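Local coordinates for similar to hydroxylamine oxidoreductase (Kuenenia stuttgartiensis, PDB 6H5L), which is probably an oxidoreductase carrying several heme c groups, part of a 60-heme reductase complex from an anammox bacterium that has an extended electron transfer pathway, at residues A[284-289]-A[346-351]; A[299-304]-A[341-346]. All coordinates share one frame; numbering follows the deposited sequence.

Interaction 1 of 2, residues A[284-289]-A[346-351]. With HEC (heme c), chain I.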
loop_
_atom_site.group_PDB
_atom_site.type_symbol
_atom_site.label_atom_id
_atom_site.label_comp_id
_atom_site.label_asym_id
_atom_site.label_seq_id
_atom_site.Cartn_x
_atom_site.Cartn_y
_atom_site.Cartn_z
ATOM N N HIS A 284 33.264 -15.018 -18.413
ATOM C CA HIS A 284 34.388 -15.910 -18.135
ATOM C C HIS A 284 33.989 -17.237 -17.503
ATOM O O HIS A 284 34.665 -18.246 -17.740
ATOM C CB HIS A 284 35.402 -15.206 -17.234
ATOM C CG HIS A 284 36.255 -14.212 -17.956
ATOM N ND1 HIS A 284 37.416 -14.568 -18.609
ATOM C CD2 HIS A 284 36.108 -12.881 -18.148
ATOM C CE1 HIS A 284 37.953 -13.495 -19.162
ATOM N NE2 HIS A 284 37.179 -12.458 -18.897
ATOM N N MET A 285 32.927 -17.275 -16.700
ATOM C CA MET A 285 32.523 -18.541 -16.102
ATOM C C MET A 285 31.673 -19.389 -17.033
ATOM O O MET A 285 31.368 -20.539 -16.692
ATOM C CB MET A 285 31.776 -18.305 -14.791
ATOM C CG MET A 285 32.642 -17.683 -13.716
ATOM S SD MET A 285 31.982 -17.910 -12.060
ATOM C CE MET A 285 33.489 -17.806 -11.096
ATOM N N TYR A 286 31.284 -18.859 -18.188
ATOM C CA TYR A 286 30.745 -19.705 -19.242
ATOM C C TYR A 286 31.808 -20.688 -19.714
ATOM O O TYR A 286 32.933 -20.292 -20.047
ATOM C CB TYR A 286 30.259 -18.834 -20.404
ATOM C CG TYR A 286 29.652 -19.594 -21.563
ATOM C CD1 TYR A 286 28.289 -19.853 -21.612
ATOM C CD2 TYR A 286 30.438 -20.026 -22.624
ATOM C CE1 TYR A 286 27.729 -20.531 -22.677
ATOM C CE2 TYR A 286 29.886 -20.703 -23.693
ATOM C CZ TYR A 286 28.530 -20.954 -23.713
ATOM O OH TYR A 286 27.964 -21.631 -24.769
ATOM N N GLU A 287 31.451 -21.977 -19.733
ATOM C CA GLU A 287 32.365 -23.025 -20.173
ATOM C C GLU A 287 32.222 -23.327 -21.661
ATOM O O GLU A 287 33.143 -23.037 -22.432
ATOM C CB GLU A 287 32.140 -24.297 -19.351
ATOM C CG GLU A 287 33.054 -25.444 -19.743
ATOM C CD GLU A 287 32.951 -26.617 -18.801
ATOM O OE1 GLU A 287 33.772 -27.549 -18.926
ATOM O OE2 GLU A 287 32.055 -26.605 -17.933
ATOM N N LYS A 288 31.069 -23.866 -22.083
ATOM C CA LYS A 288 30.782 -24.122 -23.495
ATOM C C LYS A 288 29.347 -24.592 -23.708
ATOM O O LYS A 288 28.785 -25.281 -22.850
ATOM C CB LYS A 288 31.745 -25.166 -24.073
ATOM C CG LYS A 288 31.765 -26.490 -23.325
ATOM C CD LYS A 288 32.699 -27.486 -23.988
ATOM C CE LYS A 288 32.853 -28.741 -23.149
ATOM N NZ LYS A 288 33.792 -29.696 -23.799
ATOM N N HIS A 289 28.754 -24.242 -24.852
ATOM C CA HIS A 289 27.486 -24.833 -25.295
ATOM C C HIS A 289 26.385 -24.686 -24.240
ATOM O O HIS A 289 25.641 -25.623 -23.950
ATOM C CB HIS A 289 27.686 -26.302 -25.678
ATOM C CG HIS A 289 28.781 -26.516 -26.676
ATOM N ND1 HIS A 289 28.987 -25.665 -27.740
ATOM C CD2 HIS A 289 29.734 -27.473 -26.769
ATOM C CE1 HIS A 289 30.017 -26.091 -28.450
ATOM N NE2 HIS A 289 30.489 -27.185 -27.881
ATOM N N TRP A 346 33.531 -18.536 -26.933
ATOM C CA TRP A 346 33.372 -17.098 -26.735
ATOM C C TRP A 346 32.263 -16.547 -27.619
ATOM O O TRP A 346 31.445 -15.736 -27.172
ATOM C CB TRP A 346 34.685 -16.372 -27.030
ATOM C CG TRP A 346 35.729 -16.508 -25.965
ATOM C CD1 TRP A 346 36.873 -17.248 -26.028
ATOM C CD2 TRP A 346 35.732 -15.875 -24.680
ATOM N NE1 TRP A 346 37.586 -17.119 -24.862
ATOM C CE2 TRP A 346 36.907 -16.281 -24.017
ATOM C CE3 TRP A 346 34.853 -15.007 -24.024
ATOM C CZ2 TRP A 346 37.226 -15.850 -22.733
ATOM C CZ3 TRP A 346 35.172 -14.580 -22.749
ATOM C CH2 TRP A 346 36.349 -15.002 -22.117
ATOM N N LEU A 347 32.221 -16.981 -28.881
ATOM C CA LEU A 347 31.216 -16.477 -29.809
ATOM C C LEU A 347 29.809 -16.877 -29.386
ATOM O O LEU A 347 28.844 -16.170 -29.698
ATOM C CB LEU A 347 31.517 -16.971 -31.224
ATOM C CG LEU A 347 32.777 -16.372 -31.855
ATOM C CD1 LEU A 347 33.041 -16.964 -33.233
ATOM C CD2 LEU A 347 32.661 -14.857 -31.933
ATOM N N GLU A 348 29.668 -17.998 -28.673
ATOM C CA GLU A 348 28.362 -18.366 -28.137
ATOM C C GLU A 348 27.894 -17.361 -27.093
ATOM O O GLU A 348 26.696 -17.075 -26.991
ATOM C CB GLU A 348 28.411 -19.774 -27.544
ATOM C CG GLU A 348 28.801 -20.855 -28.536
ATOM C CD GLU A 348 28.644 -22.250 -27.966
ATOM O OE1 GLU A 348 27.934 -23.071 -28.583
ATOM O OE2 GLU A 348 29.223 -22.522 -26.893
ATOM N N VAL A 349 28.826 -16.813 -26.310
ATOM C CA VAL A 349 28.469 -15.782 -25.341
ATOM C C VAL A 349 28.057 -14.502 -26.056
ATOM O O VAL A 349 26.990 -13.939 -25.789
ATOM C CB VAL A 349 29.635 -15.530 -24.368
ATOM C CG1 VAL A 349 29.403 -14.251 -23.577
ATOM C CG2 VAL A 349 29.804 -16.705 -23.430
ATOM N N CYS A 350 28.895 -14.031 -26.982
ATOM C CA CYS A 350 28.624 -12.766 -27.653
ATOM C C CYS A 350 27.383 -12.839 -28.534
ATOM O O CYS A 350 26.689 -11.830 -28.704
ATOM C CB CYS A 350 29.831 -12.345 -28.489
ATOM S SG CYS A 350 31.445 -12.621 -27.731
ATOM N N ALA A 351 27.087 -14.012 -29.101
ATOM C CA ALA A 351 25.943 -14.137 -29.997
ATOM C C ALA A 351 24.614 -13.947 -29.278
ATOM O O ALA A 351 23.591 -13.737 -29.940
ATOM C CB ALA A 351 25.958 -15.495 -30.699
HETATM FE FE HEC I . 37.654 -10.626 -19.546
HETATM C CHA HEC I . 40.347 -11.718 -21.260
HETATM C CHB HEC I . 39.485 -10.593 -16.619
HETATM C CHC HEC I . 35.011 -9.219 -17.859
HETATM C CHD HEC I . 35.566 -11.238 -22.232
HETATM N NA HEC I . 39.588 -10.979 -19.043
HETATM C C1A HEC I . 40.476 -11.608 -19.893
HETATM C C2A HEC I . 41.560 -12.125 -19.085
HETATM C C3A HEC I . 41.325 -11.818 -17.809
HETATM C C4A HEC I . 40.078 -11.090 -17.754
HETATM C CMA HEC I . 42.217 -12.169 -16.599
HETATM C CAA HEC I . 42.774 -12.902 -19.613
HETATM C CBA HEC I . 42.424 -14.382 -19.667
HETATM C CGA HEC I . 41.967 -14.725 -21.059
HETATM O O1A HEC I . 40.777 -15.095 -21.222
HETATM O O2A HEC I . 42.789 -14.617 -22.004
HETATM N NB HEC I . 37.295 -10.066 -17.583
HETATM C C1B HEC I . 38.229 -10.037 -16.567
HETATM C C2B HEC I . 37.666 -9.307 -15.453
HETATM C C3B HEC I . 36.429 -8.934 -15.787
HETATM C C4B HEC I . 36.172 -9.399 -17.138
HETATM C CMB HEC I . 38.368 -9.065 -14.101
HETATM C CAB HEC I . 35.445 -8.140 -14.902
HETATM C CBB HEC I . 35.959 -6.711 -14.611
HETATM N NC HEC I . 35.650 -10.341 -19.949
HETATM C C1C HEC I . 34.761 -9.660 -19.140
HETATM C C2C HEC I . 33.590 -9.333 -19.933
HETATM C C3C HEC I . 33.677 -10.029 -21.072
HETATM C C4C HEC I . 35.015 -10.585 -21.151
HETATM C CMC HEC I . 32.278 -8.770 -19.344
HETATM C CAC HEC I . 32.613 -10.084 -22.194
HETATM C CBC HEC I . 32.491 -8.711 -22.890
HETATM N ND HEC I . 37.908 -11.383 -21.457
HETATM C C1D HEC I . 36.907 -11.502 -22.419
HETATM C C2D HEC I . 37.508 -11.956 -23.654
HETATM C C3D HEC I . 39.005 -12.103 -23.350
HETATM C C4D HEC I . 39.158 -11.730 -21.962
HETATM C CMD HEC I . 36.800 -12.230 -24.998
HETATM C CAD HEC I . 40.109 -12.570 -24.321
HETATM C CBD HEC I . 40.051 -14.094 -24.387
HETATM C CGD HEC I . 41.149 -14.620 -25.270
HETATM O O1D HEC I . 40.985 -14.588 -26.517
HETATM O O2D HEC I . 42.185 -15.079 -24.725
#

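Interaction 2 of 2, residues A[299-304]-A[341-346]. With HEC (heme c), chain I.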
loop_
_atom_site.group_PDB
_atom_site.type_symbol
_atom_site.label_atom_id
_atom_site.label_comp_id
_atom_site.label_asym_id
_atom_site.label_seq_id
_atom_site.Cartn_x
_atom_site.Cartn_y
_atom_site.Cartn_z
ATOM N N LYS A 299 38.330 -20.755 -20.760
ATOM C CA LYS A 299 38.308 -20.362 -22.163
ATOM C C LYS A 299 39.449 -19.421 -22.556
ATOM O O LYS A 299 39.394 -18.837 -23.643
ATOM C CB LYS A 299 36.974 -19.701 -22.501
ATOM C CG LYS A 299 35.764 -20.534 -22.135
ATOM C CD LYS A 299 34.510 -20.005 -22.802
ATOM C CE LYS A 299 34.311 -18.522 -22.525
ATOM N NZ LYS A 299 34.191 -18.213 -21.071
ATOM N N GLY A 300 40.472 -19.264 -21.716
ATOM C CA GLY A 300 41.567 -18.362 -22.044
ATOM C C GLY A 300 42.367 -18.827 -23.247
ATOM O O GLY A 300 42.646 -20.016 -23.419
ATOM N N ILE A 301 42.737 -17.861 -24.095
ATOM C CA ILE A 301 43.508 -18.115 -25.312
ATOM C C ILE A 301 44.814 -17.338 -25.324
ATOM O O ILE A 301 45.891 -17.920 -25.516
ATOM C CB ILE A 301 42.686 -17.805 -26.593
ATOM C CG1 ILE A 301 41.411 -18.685 -26.639
ATOM C CG2 ILE A 301 43.524 -17.991 -27.840
ATOM C CD1 ILE A 301 40.474 -18.337 -27.786
ATOM N N TRP A 302 44.713 -16.032 -25.157
ATOM C CA TRP A 302 45.895 -15.142 -25.143
ATOM C C TRP A 302 46.356 -14.991 -23.703
ATOM O O TRP A 302 47.225 -14.224 -23.488
ATOM C CB TRP A 302 45.565 -13.772 -25.723
ATOM C CG TRP A 302 45.415 -13.697 -27.203
ATOM C CD1 TRP A 302 44.250 -13.646 -27.888
ATOM C CD2 TRP A 302 46.452 -13.650 -28.186
ATOM N NE1 TRP A 302 44.485 -13.556 -29.221
ATOM C CE2 TRP A 302 45.825 -13.566 -29.439
ATOM C CE3 TRP A 302 47.844 -13.664 -28.140
ATOM C CZ2 TRP A 302 46.540 -13.503 -30.628
ATOM C CZ3 TRP A 302 48.547 -13.597 -29.311
ATOM C CH2 TRP A 302 47.906 -13.525 -30.537
ATOM N N ARG A 303 45.894 -15.877 -22.845
ATOM C CA ARG A 303 45.972 -15.883 -21.377
ATOM C C ARG A 303 46.405 -14.541 -20.800
ATOM O O ARG A 303 45.580 -13.711 -20.695
ATOM C CB ARG A 303 46.913 -17.020 -20.989
ATOM C CG ARG A 303 46.574 -18.326 -21.676
ATOM C CD ARG A 303 45.337 -19.033 -21.208
ATOM N NE ARG A 303 45.306 -19.167 -19.781
ATOM C CZ ARG A 303 45.641 -20.223 -19.081
ATOM N NH1 ARG A 303 46.115 -21.298 -19.651
ATOM N NH2 ARG A 303 45.482 -20.207 -17.784
ATOM N N MET A 304 47.678 -14.274 -20.621
ATOM C CA MET A 304 48.043 -13.034 -19.957
ATOM C C MET A 304 48.451 -11.944 -20.934
ATOM O O MET A 304 48.473 -10.768 -20.553
ATOM C CB MET A 304 49.168 -13.272 -18.941
ATOM C CG MET A 304 49.370 -12.117 -17.956
ATOM S SD MET A 304 50.525 -12.469 -16.616
ATOM C CE MET A 304 50.552 -10.897 -15.753
ATOM N N ALA A 341 38.139 -23.860 -31.087
ATOM C CA ALA A 341 36.960 -24.255 -30.324
ATOM C C ALA A 341 36.723 -23.312 -29.151
ATOM O O ALA A 341 35.575 -22.952 -28.861
ATOM C CB ALA A 341 37.107 -25.694 -29.836
ATOM N N LYS A 342 37.794 -22.908 -28.461
ATOM C CA LYS A 342 37.662 -21.921 -27.393
ATOM C C LYS A 342 37.080 -20.615 -27.920
ATOM O O LYS A 342 36.213 -20.010 -27.280
ATOM C CB LYS A 342 39.018 -21.667 -26.736
ATOM C CG LYS A 342 39.529 -22.793 -25.853
ATOM C CD LYS A 342 40.855 -22.404 -25.217
ATOM C CE LYS A 342 41.436 -23.530 -24.383
ATOM N NZ LYS A 342 42.786 -23.176 -23.857
ATOM N N ARG A 343 37.553 -20.164 -29.085
ATOM C CA ARG A 343 37.010 -18.953 -29.690
ATOM C C ARG A 343 35.531 -19.119 -30.018
ATOM O O ARG A 343 34.745 -18.176 -29.872
ATOM C CB ARG A 343 37.815 -18.595 -30.941
ATOM C CG ARG A 343 37.239 -17.464 -31.784
ATOM C CD ARG A 343 37.079 -16.183 -30.983
ATOM N NE ARG A 343 38.304 -15.812 -30.283
ATOM C CZ ARG A 343 39.323 -15.170 -30.846
ATOM N NH1 ARG A 343 39.269 -14.828 -32.126
ATOM N NH2 ARG A 343 40.398 -14.873 -30.132
ATOM N N SER A 344 35.130 -20.320 -30.450
ATOM C CA SER A 344 33.720 -20.568 -30.730
ATOM C C SER A 344 32.879 -20.510 -29.462
ATOM O O SER A 344 31.730 -20.057 -29.504
ATOM C CB SER A 344 33.544 -21.923 -31.417
ATOM O OG SER A 344 33.800 -22.988 -30.518
ATOM N N TYR A 345 33.433 -20.957 -28.331
ATOM C CA TYR A 345 32.715 -20.836 -27.066
ATOM C C TYR A 345 32.517 -19.372 -26.692
ATOM O O TYR A 345 31.456 -18.994 -26.185
ATOM C CB TYR A 345 33.465 -21.572 -25.953
ATOM C CG TYR A 345 33.783 -23.023 -26.249
ATOM C CD1 TYR A 345 33.009 -23.765 -27.133
ATOM C CD2 TYR A 345 34.862 -23.650 -25.638
ATOM C CE1 TYR A 345 33.304 -25.089 -27.401
ATOM C CE2 TYR A 345 35.163 -24.971 -25.900
ATOM C CZ TYR A 345 34.381 -25.687 -26.782
ATOM O OH TYR A 345 34.679 -27.004 -27.044
ATOM N N TRP A 346 33.531 -18.536 -26.933
ATOM C CA TRP A 346 33.372 -17.098 -26.735
ATOM C C TRP A 346 32.263 -16.547 -27.619
ATOM O O TRP A 346 31.445 -15.736 -27.172
ATOM C CB TRP A 346 34.685 -16.372 -27.030
ATOM C CG TRP A 346 35.729 -16.508 -25.965
ATOM C CD1 TRP A 346 36.873 -17.248 -26.028
ATOM C CD2 TRP A 346 35.732 -15.875 -24.680
ATOM N NE1 TRP A 346 37.586 -17.119 -24.862
ATOM C CE2 TRP A 346 36.907 -16.281 -24.017
ATOM C CE3 TRP A 346 34.853 -15.007 -24.024
ATOM C CZ2 TRP A 346 37.226 -15.850 -22.733
ATOM C CZ3 TRP A 346 35.172 -14.580 -22.749
ATOM C CH2 TRP A 346 36.349 -15.002 -22.117
HETATM FE FE HEC I . 37.654 -10.626 -19.546
HETATM C CHA HEC I . 40.347 -11.718 -21.260
HETATM C CHB HEC I . 39.485 -10.593 -16.619
HETATM C CHC HEC I . 35.011 -9.219 -17.859
HETATM C CHD HEC I . 35.566 -11.238 -22.232
HETATM N NA HEC I . 39.588 -10.979 -19.043
HETATM C C1A HEC I . 40.476 -11.608 -19.893
HETATM C C2A HEC I . 41.560 -12.125 -19.085
HETATM C C3A HEC I . 41.325 -11.818 -17.809
HETATM C C4A HEC I . 40.078 -11.090 -17.754
HETATM C CMA HEC I . 42.217 -12.169 -16.599
HETATM C CAA HEC I . 42.774 -12.902 -19.613
HETATM C CBA HEC I . 42.424 -14.382 -19.667
HETATM C CGA HEC I . 41.967 -14.725 -21.059
HETATM O O1A HEC I . 40.777 -15.095 -21.222
HETATM O O2A HEC I . 42.789 -14.617 -22.004
HETATM N NB HEC I . 37.295 -10.066 -17.583
HETATM C C1B HEC I . 38.229 -10.037 -16.567
HETATM C C2B HEC I . 37.666 -9.307 -15.453
HETATM C C3B HEC I . 36.429 -8.934 -15.787
HETATM C C4B HEC I . 36.172 -9.399 -17.138
HETATM C CMB HEC I . 38.368 -9.065 -14.101
HETATM C CAB HEC I . 35.445 -8.140 -14.902
HETATM C CBB HEC I . 35.959 -6.711 -14.611
HETATM N NC HEC I . 35.650 -10.341 -19.949
HETATM C C1C HEC I . 34.761 -9.660 -19.140
HETATM C C2C HEC I . 33.590 -9.333 -19.933
HETATM C C3C HEC I . 33.677 -10.029 -21.072
HETATM C C4C HEC I . 35.015 -10.585 -21.151
HETATM C CMC HEC I . 32.278 -8.770 -19.344
HETATM C CAC HEC I . 32.613 -10.084 -22.194
HETATM C CBC HEC I . 32.491 -8.711 -22.890
HETATM N ND HEC I . 37.908 -11.383 -21.457
HETATM C C1D HEC I . 36.907 -11.502 -22.419
HETATM C C2D HEC I . 37.508 -11.956 -23.654
HETATM C C3D HEC I . 39.005 -12.103 -23.350
HETATM C C4D HEC I . 39.158 -11.730 -21.962
HETATM C CMD HEC I . 36.800 -12.230 -24.998
HETATM C CAD HEC I . 40.109 -12.570 -24.321
HETATM C CBD HEC I . 40.051 -14.094 -24.387
HETATM C CGD HEC I . 41.149 -14.620 -25.270
HETATM O O1D HEC I . 40.985 -14.588 -26.517
HETATM O O2D HEC I . 42.185 -15.079 -24.725
#

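Interaction 1 of 2, residues A[284-289]-A[346-351]
Glu348 OE2 is gripped by two donors from the opposite segment. Tyr286 OH comes down on Glu348 OE2 from above the carboxylate plane at 2.6 Å, while the backbone N of His289 lies 2.7 Å from that same Glu348 OE2, on its syn side and closer to that plane. The second oxygen, Glu348 OE1, takes the ring N-H of His289 ND1 at 2.9 Å, and also forms a salt bridge with Lys40 of the neighbouring cytochrome chain. Replacing Glu348 by an alanine would probably leave these donors without their shared acceptor and take away the bond that holds the His289 ring at ND1. At the other end of segment 284-289, His284 closes a CxxCH heme-binding motif, its NE2 ligating the heme iron at 2.0 Å opposite His477. Trp346 points its edge at the His284 face in a T-shaped pair, with planes 86° apart and CH2 3.7 Å from His284 CE1. Tyr286 has CG anti to its own nitrogen (chi1 -179°), which lays the ring against the helix: Val349 CG2 sits over its face, 3.7 Å from the centroid, in a CH-pi contact suited to a small branched side chain.

Interaction 2 of 2, residues A[299-304]-A[341-346]
Two successive bends in the Lys299 side chain, chi3 -53° and chi4 -60°, curl it back over the indole of Trp346. Its CE lies 3.6 Å from the centroid of the six-membered ring, a CH-pi contact, and NZ stands 4.1 Å from the same centroid as a cation-pi partner. A lysine suits this place because its methylenes can lie on an aromatic face while NZ is satisfied elsewhere, by the backbone oxygens of Tyr286 and Cys283. The backbone of the same residue serves the indole too: Trp346 NE1 donates to Lys299 O at 2.8 Å, approaching from above the carbonyl plane, which helps fix the rotation of the ring. The opposite face of the indole meets the heme, with Trp346 CZ3 3.4 Å from HEC CHD. One turn back on the helix, the Lys342 chain runs out straight so that NZ reaches Gly300 O at 3.2 Å, nearly along the C=O axis. Between these bonds Ile301 pushes CD1 against the helix, 3.8 Å from Lys342 CB, a slim apolar branch packed against the helix flank. The backbone nitrogens of Ile301 and Trp302 both donate to propionate oxygen HEC O2D, the latter at 2.7 Å and almost straight (174°). Near the other oxygen of that propionate, O1D, lies the guanidinium of Arg343, which is salt-bridged to Asp367; Trp302 NE1 uses Asp367 as well. Together these groups form the propionate side of a heme c pocket in a multiheme cytochrome.

Both contacts are largely buried and set helix 337-350 against chain that begins at the histidine of a CxxCH motif (interaction 1) or lies beyond it (interaction 2). Interaction 1 works at the iron-ligand side of the heme and reaches the neighbouring cytochrome chain, combining a metal bond and aromatic packing with a carboxylate network. Interaction 2 lies on the propionate side, where backbone N-H groups hold the carboxylate and lysine chains pack on the indole or bond backbone oxygens. Lys299 joins the two through NZ, 2.6 Å from Tyr286 O, probably a hydrogen bond. The shared Trp346 offers its edge to His284 in interaction 1, and its NE1 and one face to Lys299 in interaction 2.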